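Local coordinates for protein diaminobutyrate-pyruvate transaminase and L-2,4-diaminobutyrate decarboxylase (Vibrio parahaemolyticus, PDB 2QMA) that probably uses pyridoxal 5'-phosphate for transamination and for decarboxylation of diaminobutyrate, the chain described here being its C-terminal, glutamate decarboxylase-like domain, at residues S170-M173 with G174-A178; D180-A183 with D184-S187; S187-I191 with Q192-L196; V215-S218 with A219-G223; S342-K345 with F346-H349. All coordinates share one frame; numbering follows the deposited sequence. Where two conformers were deposited one is given.

Interactions 1 and 2 run in series along helix 167-187, with centres 14 Å apart, and interaction 3 shares S187 and leads on to the short helix 191-194. Interaction 4, on helix 214-221, packs against interaction 1, Q172 CA lying 3.2 Å from S218 OG. Interaction 5 borders three of the others: F346 packs on W181 of interaction 2, N343 O is 3.5 Å from L177 CD2 of interaction 1, and L348 O is 2.9 Å from Q192 NE2 of interaction 3. Interaction 1 alone comes near the presumed cofactor site, the side chain of N171 being about 8 Å from that of K325. Interactions 1, 3 and 4 touch the second subunit, and interaction 5 does so through H349.

Interaction 1. Residues S170-M173 with G174-A178; sequences SNQM and GLMLA
The N-terminal half of helix 167-187 brings the carbonyls of S170, N171, Q172 and M173 onto the amides of G174, L175, M176 and L177, each bond reaching four residues on. The G174 N to S170 O bond is 2.9 Å long and almost straight, 171° at the hydrogen. M176 N reaches Q172 O at 2.8 Å, a little more bent. The side chains of L175 and L177 then lean back on the same carbonyls. L175 CG rests 3.5 Å from N171 O, and L177 CG does the same to M173 O at 3.4 Å, because both leucines turn CG beside their own backbone N. M176 takes the other course: with chi1 at -166° its chain runs out next to that of Q172, the two pointing the same way, and a bend at its last torsion carries CE to 4.1 Å from Q172 CG. M173 and M176 are selenomethionines, so selenium stands where sulfur would be. This helix follows strand 160-164, an outermost strand of the seven-stranded sheet, in an arrangement consistent with the large domain of fold type I pyridoxal-phosphate enzymes. N171 faces the presumed cofactor site: its OD1 bonds to H292 and S320, its ND2 to T214 and D294, so both ends of the amide are gripped and its rotation is fixed. K325, the predicted attachment lysine, carries no cofactor in this model. Q172 and M176 look instead toward the dimer interface, where Q172 packs on its own copy and M176 on W221 of the second subunit.

Interaction 2. Residues D180-A183 with D184-S187; sequences DWIA and DKLS
W181 and K185, one turn apart near the C-terminal end of helix 167-187, share a backbone bond, a side-chain contact and a water. W181 O is gripped twice: K185 N donates to it at 2.8 Å, and water 1 gives it a second hydrogen at 2.7 Å. The same water donates to D184 OD2 at 3.0 Å, tying that carboxylate back to the preceding turn; K345 NZ makes a long, weak ion pair with the same oxygen. Beyond the carbonyl, the lysine chain runs alongside the indole and bends at its last two torsions, which brings CE to 3.3 Å from W181 CZ2. Water 2 joins the polar ends, accepting from K185 NZ at 3.1 Å and only weakly from W181 NE1. The indole itself is held by edge-to-face contacts with W290 and H317.

On another flank, I182 lays CG1 3.8 Å from L186 CD1, and F260 and I258 of strand 258-265 lie against these two side chains. I182 O is met by L186 N in a nearly straight bond, 169° at the hydrogen. S187 OG finds its hydrogen-bond partner in Y199 OH. A183 O serves the backbone of H189 as well as S187 N, which approaches at 3.2 Å from 35° out of the carbonyl plane.

Interaction 3. Residues S187-I191 with Q192-L196; sequences SGHSI and QKLGL
S190 is the N-cap of the short helix 191-194, and its hydroxyl oxygen takes two hydrogen bonds, both from K193. S190 OG lies anti to its own backbone N and accepts the capping bond from K193 N at 3.0 Å. The lysine side chain then curls round that same oxygen. K193 CB passes 3.5 Å from S190 OG and CG 3.4 Å, while CD and CE swing past at 3.9 Å each. Bends at the last two torsions, chi4 being 48°, turn the chain back, and the tip NZ donates to S190 OG over 2.7 Å. This probably holds the lysine's charge close to S190, although K193 is exposed.

H189 ties the same turn to G195. Its NE2 donates to G195 O at 2.8 Å, 151° at the hydrogen, with the acceptor in the plane of the imidazole, while L194 CD1 sits over one ring face, 4.1 Å from the centroid, in a CH-pi contact. G195 can take the positive phi that ends the helix because it lacks a side chain, and its N bonds back to I191 O. I191 CD1 also meets L196 CD2, 4.0 Å away. I191 packs on D180 and A183 of helix 167-187, L196 on R179 of that helix, and the turn also meets the second subunit, whose S220 OG bonds to Q192 O and whose L196 packs on L196.

Interaction 4. Residues V215-S218 with A219-G223; sequences VQKS and ASWMG
W221 lays one face of its indole over the preceding turn of helix 214-221, on K217, in the helix that links strands 203-208 and 229-232 of a beta-alpha-beta unit. K217 O sits 3.1 Å above the indole plane, offset toward the rim, and is also the acceptor of the W221 N bond at 2.9 Å. The carbonyl thus ties the residue at its backbone while lying against its ring. Farther out, K217 CB stands over the six-membered ring, 4.2 Å from its centroid and 15° off the normal, in a CH-pi contact; the rest of the lysine leads away. The tryptophan reaches this position with CG beside its own backbone N (chi1 -64°), which folds the ring back along the helix. Q172 and T168 of helix 167-187 also touch it, and M176 of the second subunit packs on it.

The helix ends in a Schellman motif, with G223 taking the positive phi that glycine tolerates. The carbonyls of S220 and W221 bond to R179 of the second subunit, so this end of the helix is built into the dimer interface. M222, a selenomethionine, accepts a chi1 of 78° that sets CG between its backbone N and carbonyl carbon; the chain then bends at its end, bringing CE within 3.4 Å of S218 O, the oxygen that M222 N also bonds at 3.0 Å.

Interaction 5. Residues S342-K345 with F346-H349; sequences SNFK and FLLH
F346 is packed closely by K345 and N343. K345 runs its extended chain alongside the ring: CG stands over the ring centre, 4.2 Å from the centroid and 11° off the normal, and CE drops to 3.4 Å from F346 CZ. The amide of N343 lies beside the ring, almost parallel to it at 13°, with ND2 3.9 Å from F346 CE2. The CD1 atoms of F344 and L347 come within an unusually short 3.3 Å. All of this is wound on a short 3-10 turn in the loop after strand 334-338, where amides reach back three residues. Of the three bonds between the two segments, only L347 N to F344 O, 2.9 Å, is not weak; its donor stands 51° out of the carbonyl plane. The bond from F346 N to N343 O is weak and long, as is that from L348 N to K345 O at 3.4 Å. F346 also packs on D180 and D184 of helix 167-187. The solvent side is looser: K345 and L348 are exposed, although L348 O bonds to Q192 NE2. H349, the last residue before an unmodelled part of the chain, packs on E226 of the second subunit.

Interaction 1. Residues S170-M173 with G174-A178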
loop_
_atom_site.group_PDB
_atom_site.type_symbol
_atom_site.label_atom_id
_atom_site.label_comp_id
_atom_site.label_asym_id
_atom_site.label_seq_id
_atom_site.Cartn_x
_atom_site.Cartn_y
_atom_site.Cartn_z
ATOM N N SER A 170 -1.972 -2.606 9.525
ATOM C CA SER A 170 -1.607 -3.643 10.470
ATOM C C SER A 170 -2.522 -3.598 11.694
ATOM O O SER A 170 -3.036 -4.642 12.090
ATOM C CB SER A 170 -0.133 -3.578 10.876
ATOM O OG SER A 170 0.718 -3.858 9.750
ATOM N N ASN A 171 -2.742 -2.406 12.261
ATOM C CA ASN A 171 -3.719 -2.252 13.357
ATOM C C ASN A 171 -5.104 -2.792 13.047
ATOM O O ASN A 171 -5.653 -3.555 13.814
ATOM C CB ASN A 171 -3.809 -0.807 13.837
ATOM C CG ASN A 171 -2.661 -0.427 14.726
ATOM O OD1 ASN A 171 -1.864 -1.278 15.160
ATOM N ND2 ASN A 171 -2.561 0.869 15.027
ATOM N N GLN A 172 -5.620 -2.427 11.876
ATOM C CA GLN A 172 -6.932 -2.824 11.451
ATOM C C GLN A 172 -6.969 -4.355 11.312
ATOM O O GLN A 172 -7.900 -4.984 11.770
ATOM C CB GLN A 172 -7.278 -2.077 10.141
ATOM C CG GLN A 172 -8.333 -2.743 9.243
ATOM C CD GLN A 172 -8.379 -2.076 7.894
ATOM O OE1 GLN A 172 -7.527 -1.233 7.580
ATOM N NE2 GLN A 172 -9.363 -2.461 7.065
HETATM N N MSE A 173 -5.916 -4.938 10.757
HETATM C CA MSE A 173 -5.906 -6.378 10.557
HETATM C C MSE A 173 -5.790 -7.135 11.877
HETATM O O MSE A 173 -6.506 -8.081 12.079
HETATM C CB MSE A 173 -4.809 -6.777 9.599
HETATM C CG MSE A 173 -5.258 -6.660 8.168
HETATM SE SE MSE A 173 -3.850 -7.131 7.019
HETATM C CE MSE A 173 -2.971 -8.568 8.031
ATOM N N GLY A 174 -4.906 -6.691 12.777
ATOM C CA GLY A 174 -4.763 -7.325 14.103
ATOM C C GLY A 174 -6.114 -7.329 14.823
ATOM O O GLY A 174 -6.545 -8.355 15.361
ATOM N N LEU A 175 -6.795 -6.193 14.826
ATOM C CA LEU A 175 -8.070 -6.086 15.524
ATOM C C LEU A 175 -9.220 -6.784 14.809
ATOM O O LEU A 175 -10.139 -7.285 15.465
ATOM C CB LEU A 175 -8.413 -4.617 15.794
ATOM C CG LEU A 175 -7.452 -3.929 16.780
ATOM C CD1 LEU A 175 -7.676 -2.421 16.764
ATOM C CD2 LEU A 175 -7.594 -4.443 18.198
HETATM N N MSE A 176 -9.202 -6.799 13.481
HETATM C CA MSE A 176 -10.173 -7.627 12.746
HETATM C C MSE A 176 -9.968 -9.115 13.059
HETATM O O MSE A 176 -10.934 -9.853 13.229
HETATM C CB MSE A 176 -10.055 -7.468 11.230
HETATM C CG MSE A 176 -11.275 -8.057 10.531
HETATM SE SE MSE A 176 -11.003 -7.862 8.637
HETATM C CE MSE A 176 -10.879 -5.957 8.755
ATOM N N LEU A 177 -8.718 -9.574 13.121
ATOM C CA LEU A 177 -8.487 -10.993 13.523
ATOM C C LEU A 177 -9.087 -11.229 14.901
ATOM O O LEU A 177 -9.750 -12.235 15.130
ATOM C CB LEU A 177 -7.010 -11.413 13.494
ATOM C CG LEU A 177 -6.434 -11.459 12.070
ATOM C CD1 LEU A 177 -4.913 -11.660 12.181
ATOM C CD2 LEU A 177 -7.114 -12.531 11.229
ATOM N N ALA A 178 -8.891 -10.269 15.798
ATOM C CA ALA A 178 -9.430 -10.393 17.174
ATOM C C ALA A 178 -10.954 -10.487 17.158
ATOM O O ALA A 178 -11.515 -11.266 17.891
ATOM C CB ALA A 178 -8.969 -9.225 18.035
#

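Interaction 2. Residues D180-A183 with D184-S187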
loop_
_atom_site.group_PDB
_atom_site.type_symbol
_atom_site.label_atom_id
_atom_site.label_comp_id
_atom_site.label_asym_id
_atom_site.label_seq_id
_atom_site.Cartn_x
_atom_site.Cartn_y
_atom_site.Cartn_z
ATOM N N ASP A 180 -12.957 -11.602 14.723
ATOM C CA ASP A 180 -13.411 -12.906 14.235
ATOM C C ASP A 180 -13.056 -13.991 15.273
ATOM O O ASP A 180 -13.803 -14.975 15.462
ATOM C CB ASP A 180 -12.742 -13.204 12.893
ATOM C CG ASP A 180 -13.305 -12.374 11.745
ATOM O OD1 ASP A 180 -13.900 -11.277 11.952
ATOM O OD2 ASP A 180 -13.114 -12.802 10.616
ATOM N N TRP A 181 -11.922 -13.814 15.950
ATOM C CA TRP A 181 -11.430 -14.808 16.930
ATOM C C TRP A 181 -12.461 -14.938 18.075
ATOM O O TRP A 181 -12.816 -16.060 18.503
ATOM C CB TRP A 181 -10.027 -14.380 17.419
ATOM C CG TRP A 181 -9.451 -15.087 18.614
ATOM C CD1 TRP A 181 -8.715 -16.222 18.635
ATOM C CD2 TRP A 181 -9.554 -14.639 19.956
ATOM N NE1 TRP A 181 -8.348 -16.527 19.930
ATOM C CE2 TRP A 181 -8.853 -15.558 20.761
ATOM C CE3 TRP A 181 -10.163 -13.525 20.554
ATOM C CZ2 TRP A 181 -8.731 -15.399 22.155
ATOM C CZ3 TRP A 181 -10.059 -13.374 21.936
ATOM C CH2 TRP A 181 -9.362 -14.330 22.722
ATOM N N ILE A 182 -12.960 -13.798 18.552
ATOM C CA ILE A 182 -13.813 -13.846 19.733
ATOM C C ILE A 182 -15.182 -14.431 19.360
ATOM O O ILE A 182 -15.715 -15.190 20.169
ATOM C CB ILE A 182 -14.023 -12.470 20.410
ATOM C CG1 ILE A 182 -14.641 -12.655 21.829
ATOM C CG2 ILE A 182 -14.903 -11.543 19.579
ATOM C CD1 ILE A 182 -13.789 -13.487 22.800
ATOM N N ALA A 183 -15.740 -14.065 18.180
ATOM C CA ALA A 183 -17.012 -14.689 17.738
ATOM C C ALA A 183 -16.847 -16.190 17.558
ATOM O O ALA A 183 -17.776 -16.991 17.855
ATOM C CB ALA A 183 -17.588 -14.047 16.448
ATOM N N ASP A 184 -15.684 -16.607 17.062
ATOM C CA ASP A 184 -15.440 -18.057 16.894
ATOM C C ASP A 184 -15.362 -18.726 18.273
ATOM O O ASP A 184 -15.912 -19.809 18.507
ATOM C CB ASP A 184 -14.133 -18.297 16.143
ATOM C CG ASP A 184 -13.828 -19.782 15.986
ATOM O OD1 ASP A 184 -14.687 -20.469 15.442
ATOM O OD2 ASP A 184 -12.773 -20.243 16.459
ATOM N N LYS A 185 -14.674 -18.076 19.195
ATOM C CA LYS A 185 -14.520 -18.640 20.552
ATOM C C LYS A 185 -15.868 -18.690 21.308
ATOM O O LYS A 185 -16.229 -19.739 21.846
ATOM C CB LYS A 185 -13.452 -17.857 21.329
ATOM C CG LYS A 185 -13.255 -18.267 22.777
ATOM C CD LYS A 185 -12.636 -17.073 23.546
ATOM C CE LYS A 185 -11.129 -17.178 23.645
ATOM N NZ LYS A 185 -10.621 -18.526 24.056
ATOM N N LEU A 186 -16.618 -17.587 21.327
ATOM C CA LEU A 186 -17.879 -17.545 22.113
ATOM C C LEU A 186 -19.035 -18.430 21.578
ATOM O O LEU A 186 -19.772 -19.051 22.368
ATOM C CB LEU A 186 -18.341 -16.083 22.374
ATOM C CG LEU A 186 -17.351 -15.187 23.147
ATOM C CD1 LEU A 186 -17.886 -13.756 23.383
ATOM C CD2 LEU A 186 -16.864 -15.791 24.477
ATOM N N SER A 187 -19.209 -18.490 20.255
ATOM C CA SER A 187 -20.375 -19.147 19.680
ATOM C C SER A 187 -20.072 -19.888 18.373
ATOM O O SER A 187 -20.993 -20.241 17.606
ATOM C CB SER A 187 -21.501 -18.116 19.486
ATOM O OG SER A 187 -21.072 -17.039 18.653
HETATM O O HOH W 1 -11.378 -18.335 18.251
HETATM O O HOH W 2 -8.250 -19.053 22.200
#

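Interaction 3. Residues S187-I191 with Q192-L196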
loop_
_atom_site.group_PDB
_atom_site.type_symbol
_atom_site.label_atom_id
_atom_site.label_comp_id
_atom_site.label_asym_id
_atom_site.label_seq_id
_atom_site.Cartn_x
_atom_site.Cartn_y
_atom_site.Cartn_z
ATOM N N SER A 187 -19.209 -18.490 20.255
ATOM C CA SER A 187 -20.375 -19.147 19.680
ATOM C C SER A 187 -20.072 -19.888 18.373
ATOM O O SER A 187 -20.993 -20.241 17.606
ATOM C CB SER A 187 -21.501 -18.116 19.486
ATOM O OG SER A 187 -21.072 -17.039 18.653
ATOM N N GLY A 188 -18.788 -20.134 18.118
ATOM C CA GLY A 188 -18.366 -20.795 16.878
ATOM C C GLY A 188 -18.937 -20.098 15.635
ATOM O O GLY A 188 -19.310 -20.740 14.651
ATOM N N HIS A 189 -19.005 -18.767 15.675
ATOM C CA HIS A 189 -19.700 -18.020 14.659
ATOM C C HIS A 189 -18.672 -17.462 13.664
ATOM O O HIS A 189 -17.756 -16.707 14.098
ATOM C CB HIS A 189 -20.423 -16.841 15.330
ATOM C CG HIS A 189 -21.175 -15.958 14.388
ATOM N ND1 HIS A 189 -22.536 -16.067 14.195
ATOM C CD2 HIS A 189 -20.768 -14.908 13.630
ATOM C CE1 HIS A 189 -22.925 -15.152 13.322
ATOM N NE2 HIS A 189 -21.875 -14.426 12.977
ATOM N N SER A 190 -18.807 -17.826 12.375
ATOM C CA SER A 190 -17.948 -17.277 11.326
ATOM C C SER A 190 -18.409 -15.868 10.897
ATOM O O SER A 190 -19.400 -15.720 10.167
ATOM C CB SER A 190 -17.851 -18.191 10.101
ATOM O OG SER A 190 -17.092 -17.528 9.102
ATOM N N ILE A 191 -17.717 -14.847 11.385
ATOM C CA ILE A 191 -17.968 -13.469 10.882
ATOM C C ILE A 191 -17.665 -13.374 9.373
ATOM O O ILE A 191 -18.433 -12.775 8.595
ATOM C CB ILE A 191 -17.220 -12.392 11.707
ATOM C CG1 ILE A 191 -17.766 -12.381 13.141
ATOM C CG2 ILE A 191 -17.346 -10.956 11.008
ATOM C CD1 ILE A 191 -17.091 -11.303 14.019
ATOM N N GLN A 192 -16.624 -14.086 8.926
ATOM C CA GLN A 192 -16.340 -14.158 7.520
ATOM C C GLN A 192 -17.574 -14.548 6.692
ATOM O O GLN A 192 -17.877 -13.897 5.678
ATOM C CB GLN A 192 -15.192 -15.136 7.265
ATOM C CG GLN A 192 -14.646 -15.089 5.858
ATOM C CD GLN A 192 -13.799 -16.315 5.554
ATOM O OE1 GLN A 192 -14.223 -17.446 5.790
ATOM N NE2 GLN A 192 -12.618 -16.095 4.992
ATOM N N LYS A 193 -18.260 -15.618 7.105
ATOM C CA LYS A 193 -19.401 -16.153 6.344
ATOM C C LYS A 193 -20.711 -15.437 6.637
ATOM O O LYS A 193 -21.512 -15.203 5.706
ATOM C CB LYS A 193 -19.590 -17.656 6.631
ATOM C CG LYS A 193 -18.438 -18.511 6.131
ATOM C CD LYS A 193 -18.565 -20.023 6.458
ATOM C CE LYS A 193 -17.180 -20.641 6.777
ATOM N NZ LYS A 193 -16.377 -19.808 7.780
ATOM N N LEU A 194 -20.921 -15.099 7.918
ATOM C CA LEU A 194 -22.227 -14.658 8.413
ATOM C C LEU A 194 -22.363 -13.173 8.790
ATOM O O LEU A 194 -23.474 -12.689 9.060
ATOM C CB LEU A 194 -22.591 -15.494 9.636
ATOM C CG LEU A 194 -22.595 -17.006 9.413
ATOM C CD1 LEU A 194 -23.182 -17.668 10.642
ATOM C CD2 LEU A 194 -23.402 -17.329 8.150
ATOM N N GLY A 195 -21.241 -12.461 8.857
ATOM C CA GLY A 195 -21.250 -11.095 9.423
ATOM C C GLY A 195 -21.230 -11.077 10.943
ATOM O O GLY A 195 -21.084 -12.117 11.615
ATOM N N LEU A 196 -21.374 -9.894 11.522
ATOM C CA LEU A 196 -21.258 -9.816 12.983
ATOM C C LEU A 196 -22.339 -10.653 13.684
ATOM O O LEU A 196 -23.483 -10.624 13.265
ATOM C CB LEU A 196 -21.374 -8.333 13.419
ATOM C CG LEU A 196 -20.382 -7.350 12.828
ATOM C CD1 LEU A 196 -20.713 -5.980 13.477
ATOM C CD2 LEU A 196 -18.878 -7.832 13.054
#

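Interaction 4. Residues V215-S218 with A219-G223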
loop_
_atom_site.group_PDB
_atom_site.type_symbol
_atom_site.label_atom_id
_atom_site.label_comp_id
_atom_site.label_asym_id
_atom_site.label_seq_id
_atom_site.Cartn_x
_atom_site.Cartn_y
_atom_site.Cartn_z
ATOM N N VAL A 215 -7.209 2.922 16.256
ATOM C CA VAL A 215 -8.048 1.957 17.040
ATOM C C VAL A 215 -9.536 2.263 16.832
ATOM O O VAL A 215 -10.307 1.389 16.484
ATOM C CB VAL A 215 -7.709 1.849 18.583
ATOM C CG1 VAL A 215 -8.646 0.852 19.298
ATOM C CG2 VAL A 215 -6.259 1.431 18.814
ATOM N N GLN A 216 -9.933 3.509 17.086
ATOM C CA GLN A 216 -11.294 3.957 16.819
ATOM C C GLN A 216 -11.612 3.771 15.318
ATOM O O GLN A 216 -12.668 3.266 14.963
ATOM C CB GLN A 216 -11.415 5.430 17.199
ATOM C CG GLN A 216 -11.368 5.654 18.695
ATOM C CD GLN A 216 -9.958 5.676 19.360
ATOM O OE1 GLN A 216 -8.936 5.238 18.815
ATOM N NE2 GLN A 216 -9.930 6.205 20.566
ATOM N N LYS A 217 -10.671 4.154 14.446
ATOM C CA LYS A 217 -10.933 4.108 12.988
ATOM C C LYS A 217 -11.061 2.642 12.569
ATOM O O LYS A 217 -11.895 2.300 11.735
ATOM C CB LYS A 217 -9.820 4.784 12.183
ATOM C CG LYS A 217 -9.710 6.278 12.430
ATOM C CD LYS A 217 -8.680 6.917 11.513
ATOM C CE LYS A 217 -9.341 7.847 10.511
ATOM N NZ LYS A 217 -8.327 8.785 9.888
ATOM N N SER A 218 -10.259 1.786 13.191
ATOM C CA SER A 218 -10.310 0.349 12.919
ATOM C C SER A 218 -11.670 -0.184 13.329
ATOM O O SER A 218 -12.313 -0.905 12.579
ATOM C CB SER A 218 -9.193 -0.380 13.681
ATOM O OG SER A 218 -7.982 -0.180 12.969
ATOM N N ALA A 219 -12.130 0.209 14.515
ATOM C CA ALA A 219 -13.438 -0.241 14.987
ATOM C C ALA A 219 -14.572 0.191 14.046
ATOM O O ALA A 219 -15.502 -0.587 13.772
ATOM C CB ALA A 219 -13.695 0.225 16.455
ATOM N N SER A 220 -14.520 1.434 13.573
ATOM C CA SER A 220 -15.512 1.961 12.617
ATOM C C SER A 220 -15.485 1.159 11.287
ATOM O O SER A 220 -16.509 0.798 10.732
ATOM C CB SER A 220 -15.233 3.438 12.369
ATOM O OG SER A 220 -15.444 4.130 13.594
ATOM N N TRP A 221 -14.285 0.869 10.800
ATOM C CA TRP A 221 -14.189 0.151 9.550
ATOM C C TRP A 221 -14.782 -1.258 9.646
ATOM O O TRP A 221 -15.519 -1.675 8.742
ATOM C CB TRP A 221 -12.735 0.107 9.061
ATOM C CG TRP A 221 -12.159 1.484 8.719
ATOM C CD1 TRP A 221 -12.843 2.601 8.287
ATOM C CD2 TRP A 221 -10.769 1.862 8.758
ATOM N NE1 TRP A 221 -11.958 3.647 8.050
ATOM C CE2 TRP A 221 -10.685 3.218 8.338
ATOM C CE3 TRP A 221 -9.580 1.181 9.123
ATOM C CZ2 TRP A 221 -9.455 3.911 8.274
ATOM C CZ3 TRP A 221 -8.362 1.868 9.060
ATOM C CH2 TRP A 221 -8.313 3.222 8.638
HETATM N N MSE A 222 -14.498 -1.958 10.739
HETATM C CA MSE A 222 -14.882 -3.365 10.846
HETATM C C MSE A 222 -16.310 -3.574 11.373
HETATM O O MSE A 222 -16.725 -4.724 11.583
HETATM C CB MSE A 222 -13.832 -4.123 11.673
HETATM C CG MSE A 222 -13.961 -3.894 13.138
HETATM SE SE MSE A 222 -12.529 -4.708 14.195
HETATM C CE MSE A 222 -11.053 -3.954 13.384
ATOM N N GLY A 223 -17.068 -2.483 11.565
ATOM C CA GLY A 223 -18.502 -2.582 11.842
ATOM C C GLY A 223 -18.891 -2.425 13.327
ATOM O O GLY A 223 -20.067 -2.532 13.650
#

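Interaction 5. Residues S342-K345 with F346-H349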
loop_
_atom_site.group_PDB
_atom_site.type_symbol
_atom_site.label_atom_id
_atom_site.label_comp_id
_atom_site.label_asym_id
_atom_site.label_seq_id
_atom_site.Cartn_x
_atom_site.Cartn_y
_atom_site.Cartn_z
ATOM N N SER A 342 -2.526 -20.086 12.979
ATOM C CA SER A 342 -3.865 -20.634 12.788
ATOM C C SER A 342 -4.918 -19.501 12.792
ATOM O O SER A 342 -5.980 -19.629 12.165
ATOM C CB SER A 342 -4.178 -21.760 13.787
ATOM O OG SER A 342 -4.647 -21.202 14.982
ATOM N N ASN A 343 -4.603 -18.387 13.461
ATOM C CA ASN A 343 -5.477 -17.251 13.466
ATOM C C ASN A 343 -5.672 -16.578 12.083
ATOM O O ASN A 343 -6.673 -15.901 11.869
ATOM C CB ASN A 343 -5.064 -16.219 14.548
ATOM C CG ASN A 343 -5.325 -16.705 15.982
ATOM O OD1 ASN A 343 -4.522 -16.462 16.908
ATOM N ND2 ASN A 343 -6.434 -17.354 16.173
ATOM N N PHE A 344 -4.721 -16.761 11.171
ATOM C CA PHE A 344 -4.854 -16.291 9.784
ATOM C C PHE A 344 -6.004 -17.004 9.026
ATOM O O PHE A 344 -6.429 -16.507 7.989
ATOM C CB PHE A 344 -3.516 -16.428 8.999
ATOM C CG PHE A 344 -2.502 -15.365 9.315
ATOM C CD1 PHE A 344 -2.899 -14.041 9.470
ATOM C CD2 PHE A 344 -1.139 -15.665 9.396
ATOM C CE1 PHE A 344 -1.986 -13.035 9.735
ATOM C CE2 PHE A 344 -0.206 -14.660 9.665
ATOM C CZ PHE A 344 -0.617 -13.345 9.838
ATOM N N LYS A 345 -6.494 -18.131 9.555
ATOM C CA LYS A 345 -7.588 -18.912 8.958
ATOM C C LYS A 345 -8.835 -18.059 8.758
ATOM O O LYS A 345 -9.598 -18.321 7.844
ATOM C CB LYS A 345 -7.936 -20.164 9.793
ATOM C CG LYS A 345 -8.816 -19.873 11.012
ATOM C CD LYS A 345 -8.850 -20.986 12.025
ATOM C CE LYS A 345 -9.498 -20.496 13.329
ATOM N NZ LYS A 345 -9.942 -21.628 14.201
ATOM N N PHE A 346 -9.027 -17.054 9.623
ATOM C CA PHE A 346 -10.156 -16.110 9.506
ATOM C C PHE A 346 -10.133 -15.252 8.237
ATOM O O PHE A 346 -11.187 -14.808 7.780
ATOM C CB PHE A 346 -10.278 -15.237 10.773
ATOM C CG PHE A 346 -10.485 -16.042 12.044
ATOM C CD1 PHE A 346 -11.557 -16.933 12.156
ATOM C CD2 PHE A 346 -9.602 -15.909 13.114
ATOM C CE1 PHE A 346 -11.769 -17.684 13.328
ATOM C CE2 PHE A 346 -9.792 -16.636 14.283
ATOM C CZ PHE A 346 -10.880 -17.532 14.399
ATOM N N LEU A 347 -8.945 -15.062 7.667
ATOM C CA LEU A 347 -8.721 -14.218 6.481
ATOM C C LEU A 347 -8.928 -14.931 5.171
ATOM O O LEU A 347 -8.877 -14.309 4.109
ATOM C CB LEU A 347 -7.276 -13.709 6.462
ATOM C CG LEU A 347 -6.814 -12.656 7.444
ATOM C CD1 LEU A 347 -5.302 -12.737 7.541
ATOM C CD2 LEU A 347 -7.247 -11.251 7.038
ATOM N N LEU A 348 -9.158 -16.232 5.244
ATOM C CA LEU A 348 -8.921 -17.118 4.127
ATOM C C LEU A 348 -10.235 -17.624 3.530
ATOM O O LEU A 348 -11.004 -18.362 4.200
ATOM C CB LEU A 348 -8.004 -18.235 4.630
ATOM C CG LEU A 348 -7.946 -19.681 4.185
ATOM C CD1 LEU A 348 -7.646 -19.803 2.684
ATOM C CD2 LEU A 348 -6.877 -20.363 5.059
ATOM N N HIS A 349 -10.504 -17.208 2.284
ATOM C CA HIS A 349 -11.801 -17.487 1.627
ATOM C C HIS A 349 -11.695 -18.476 0.452
ATOM O O HIS A 349 -10.710 -19.241 0.362
ATOM C CB HIS A 349 -12.497 -16.174 1.200
ATOM C CG HIS A 349 -13.674 -16.359 0.278
ATOM N ND1 HIS A 349 -14.391 -17.537 0.192
ATOM C CD2 HIS A 349 -14.274 -15.494 -0.581
ATOM C CE1 HIS A 349 -15.369 -17.397 -0.690
ATOM N NE2 HIS A 349 -15.320 -16.165 -1.174
#